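Local coordinates for odorant binding protein (AGAP010409-PA) (Anopheles gambiae, PDB 3QME) that probably binds small odorant molecules as a secreted, disulfide-linked, mainly helical member of the insect PBP/GOBP family, at residues E86-E91 and A100-Q105. Numbering follows the deposited sequence. Where two conformers were deposited one is given.
With CYH (cyclohexanone), chain B.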
loop_
_atom_site.group_PDB
_atom_site.type_symbol
_atom_site.label_atom_id
_atom_site.label_comp_id
_atom_site.label_asym_id
_atom_site.label_seq_id
_atom_site.Cartn_x
_atom_site.Cartn_y
_atom_site.Cartn_z
ATOM N N GLU A 86 -4.408 1.345 -13.173
ATOM C CA GLU A 86 -5.435 1.949 -14.024
ATOM C C GLU A 86 -6.577 0.982 -14.277
ATOM O O GLU A 86 -7.726 1.404 -14.443
ATOM C CB GLU A 86 -4.848 2.443 -15.358
ATOM C CG GLU A 86 -4.007 3.712 -15.216
ATOM C CD GLU A 86 -3.135 3.993 -16.438
ATOM O OE1 GLU A 86 -3.381 3.380 -17.502
ATOM O OE2 GLU A 86 -2.199 4.825 -16.329
ATOM N N ALA A 87 -6.260 -0.316 -14.307
ATOM C CA ALA A 87 -7.277 -1.352 -14.498
ATOM C C ALA A 87 -8.212 -1.465 -13.291
ATOM O O ALA A 87 -9.277 -2.069 -13.382
ATOM C CB ALA A 87 -6.628 -2.697 -14.774
ATOM N N LYS A 88 -7.804 -0.901 -12.157
ATOM C CA LYS A 88 -8.620 -0.971 -10.945
ATOM C C LYS A 88 -9.596 0.198 -10.826
ATOM O O LYS A 88 -10.418 0.240 -9.906
ATOM C CB LYS A 88 -7.731 -1.068 -9.709
ATOM C CG LYS A 88 -7.165 -2.474 -9.531
ATOM C CD LYS A 88 -6.094 -2.513 -8.490
ATOM C CE LYS A 88 -5.779 -3.956 -8.101
ATOM N NZ LYS A 88 -6.995 -4.708 -7.725
ATOM N N ASN A 89 -9.507 1.142 -11.758
ATOM C CA ASN A 89 -10.405 2.300 -11.755
ATOM C C ASN A 89 -10.617 2.876 -10.356
ATOM O O ASN A 89 -11.739 3.052 -9.886
ATOM C CB ASN A 89 -11.729 1.948 -12.432
ATOM C CG ASN A 89 -11.569 1.781 -13.933
ATOM O OD1 ASN A 89 -11.357 2.759 -14.656
ATOM N ND2 ASN A 89 -11.641 0.540 -14.404
ATOM N N LEU A 90 -9.502 3.160 -9.703
ATOM C CA LEU A 90 -9.480 3.598 -8.321
ATOM C C LEU A 90 -10.349 4.822 -8.081
ATOM O O LEU A 90 -10.934 4.968 -7.013
ATOM C CB LEU A 90 -8.040 3.906 -7.916
ATOM C CG LEU A 90 -7.074 2.716 -8.010
ATOM C CD1 LEU A 90 -5.650 3.158 -7.722
ATOM C CD2 LEU A 90 -7.497 1.619 -7.056
ATOM N N GLU A 91 -10.413 5.702 -9.067
ATOM C CA GLU A 91 -11.190 6.934 -8.953
ATOM C C GLU A 91 -12.676 6.682 -8.765
ATOM O O GLU A 91 -13.399 7.566 -8.309
ATOM C CB GLU A 91 -10.985 7.831 -10.178
ATOM C CG GLU A 91 -9.901 8.862 -10.002
ATOM C CD GLU A 91 -8.513 8.294 -10.217
ATOM O OE1 GLU A 91 -8.359 7.416 -11.099
ATOM O OE2 GLU A 91 -7.577 8.726 -9.505
ATOM N N ALA A 100 -7.574 2.471 -1.347
ATOM C CA ALA A 100 -6.159 2.306 -1.003
ATOM C C ALA A 100 -5.753 0.841 -0.977
ATOM O O ALA A 100 -4.680 0.473 -1.447
ATOM C CB ALA A 100 -5.851 2.966 0.360
ATOM N N TYR A 101 -6.600 0.004 -0.389
ATOM C CA TYR A 101 -6.313 -1.424 -0.313
ATOM C C TYR A 101 -6.305 -2.053 -1.704
ATOM O O TYR A 101 -5.437 -2.873 -2.027
ATOM C CB TYR A 101 -7.345 -2.108 0.578
ATOM C CG TYR A 101 -7.096 -3.572 0.808
ATOM C CD1 TYR A 101 -7.731 -4.529 0.037
ATOM C CD2 TYR A 101 -6.237 -3.999 1.824
ATOM C CE1 TYR A 101 -7.519 -5.893 0.268
ATOM C CE2 TYR A 101 -6.011 -5.341 2.051
ATOM C CZ TYR A 101 -6.657 -6.284 1.278
ATOM O OH TYR A 101 -6.436 -7.621 1.509
ATOM N N SER A 102 -7.275 -1.664 -2.528
ATOM C CA SER A 102 -7.305 -2.106 -3.917
ATOM C C SER A 102 -6.025 -1.714 -4.655
ATOM O O SER A 102 -5.452 -2.520 -5.389
ATOM C CB SER A 102 -8.527 -1.542 -4.645
ATOM O OG SER A 102 -8.545 -2.001 -5.985
ATOM N N ALA A 103 -5.582 -0.476 -4.461
ATOM C CA ALA A 103 -4.328 -0.010 -5.053
ATOM C C ALA A 103 -3.168 -0.897 -4.626
ATOM O O ALA A 103 -2.416 -1.394 -5.467
ATOM C CB ALA A 103 -4.063 1.434 -4.647
ATOM N N PHE A 104 -3.029 -1.085 -3.310
ATOM C CA PHE A 104 -1.998 -1.942 -2.721
ATOM C C PHE A 104 -1.950 -3.344 -3.331
ATOM O O PHE A 104 -0.877 -3.939 -3.436
ATOM C CB PHE A 104 -2.210 -2.063 -1.204
ATOM C CG PHE A 104 -1.276 -3.055 -0.535
ATOM C CD1 PHE A 104 -1.750 -4.282 -0.074
ATOM C CD2 PHE A 104 0.077 -2.771 -0.400
ATOM C CE1 PHE A 104 -0.892 -5.201 0.513
ATOM C CE2 PHE A 104 0.947 -3.685 0.193
ATOM C CZ PHE A 104 0.459 -4.902 0.651
ATOM N N GLN A 105 -3.105 -3.875 -3.726
ATOM C CA GLN A 105 -3.142 -5.239 -4.258
ATOM C C GLN A 105 -2.247 -5.387 -5.497
ATOM O O GLN A 105 -1.758 -6.471 -5.807
ATOM C CB GLN A 105 -4.577 -5.671 -4.567
ATOM C CG GLN A 105 -5.516 -5.792 -3.374
ATOM C CD GLN A 105 -6.893 -6.290 -3.793
ATOM O OE1 GLN A 105 -7.432 -5.872 -4.821
ATOM N NE2 GLN A 105 -7.456 -7.198 -3.010
HETATM C C1 CYH B . -1.001 1.574 -0.066
HETATM O O1 CYH B . -1.918 2.217 0.430
HETATM C C2 CYH B . -1.161 1.053 -1.473
HETATM C C3 CYH B . 0.172 0.993 -2.210
HETATM C C4 CYH B . 1.267 0.364 -1.370
HETATM C C5 CYH B . 1.505 1.145 -0.088
HETATM C C6 CYH B . 0.246 1.315 0.752
#
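K88 in the turn after helix 75-87 and L90 at the start of the following 3-10 segment reach across to S102, A103 and Q105 on helix 96-105, joining two helices of the insect odorant-binding protein fold. N89 is the first residue to leave helical geometry, with positive phi; its CB is directed away from helix 96-105, whereas those of K88 and L90 before and after it are directed toward it. The aliphatic part of K88 lies close against S102, with CD 3.5 Å from S102 OG and CE in a short contact of 3.1 Å with the backbone O of S102. A bend at chi4 (-52°) then turns NZ to Q105, where it donates a hydrogen bond of 3.2 Å to OE1 of one of the two modelled Q105 conformers, a bond less certain than the S102 contacts. The C=O...N angle is 146° and the donor is tilted 16° from the carbonyl plane; the two side chains cross at about a right angle. The apolar contact is L90 CD1 on A103 CB at 3.9 Å, while CD2 lies 3.8 Å from the backbone N of A103 and near S102 OG. The CB of F104 is directed away from this interface and approaches C2 of the bound cyclohexanone to 3.3 Å, so the helix lies between turn and ligand. K88 also touches C106, disulfide-linked to C84 of helix 75-87. L90 and A103 both pack on L85 of that helix, A103 also meets Y52 of strand 52-53, and F104 rests on V42 of helix 36-48.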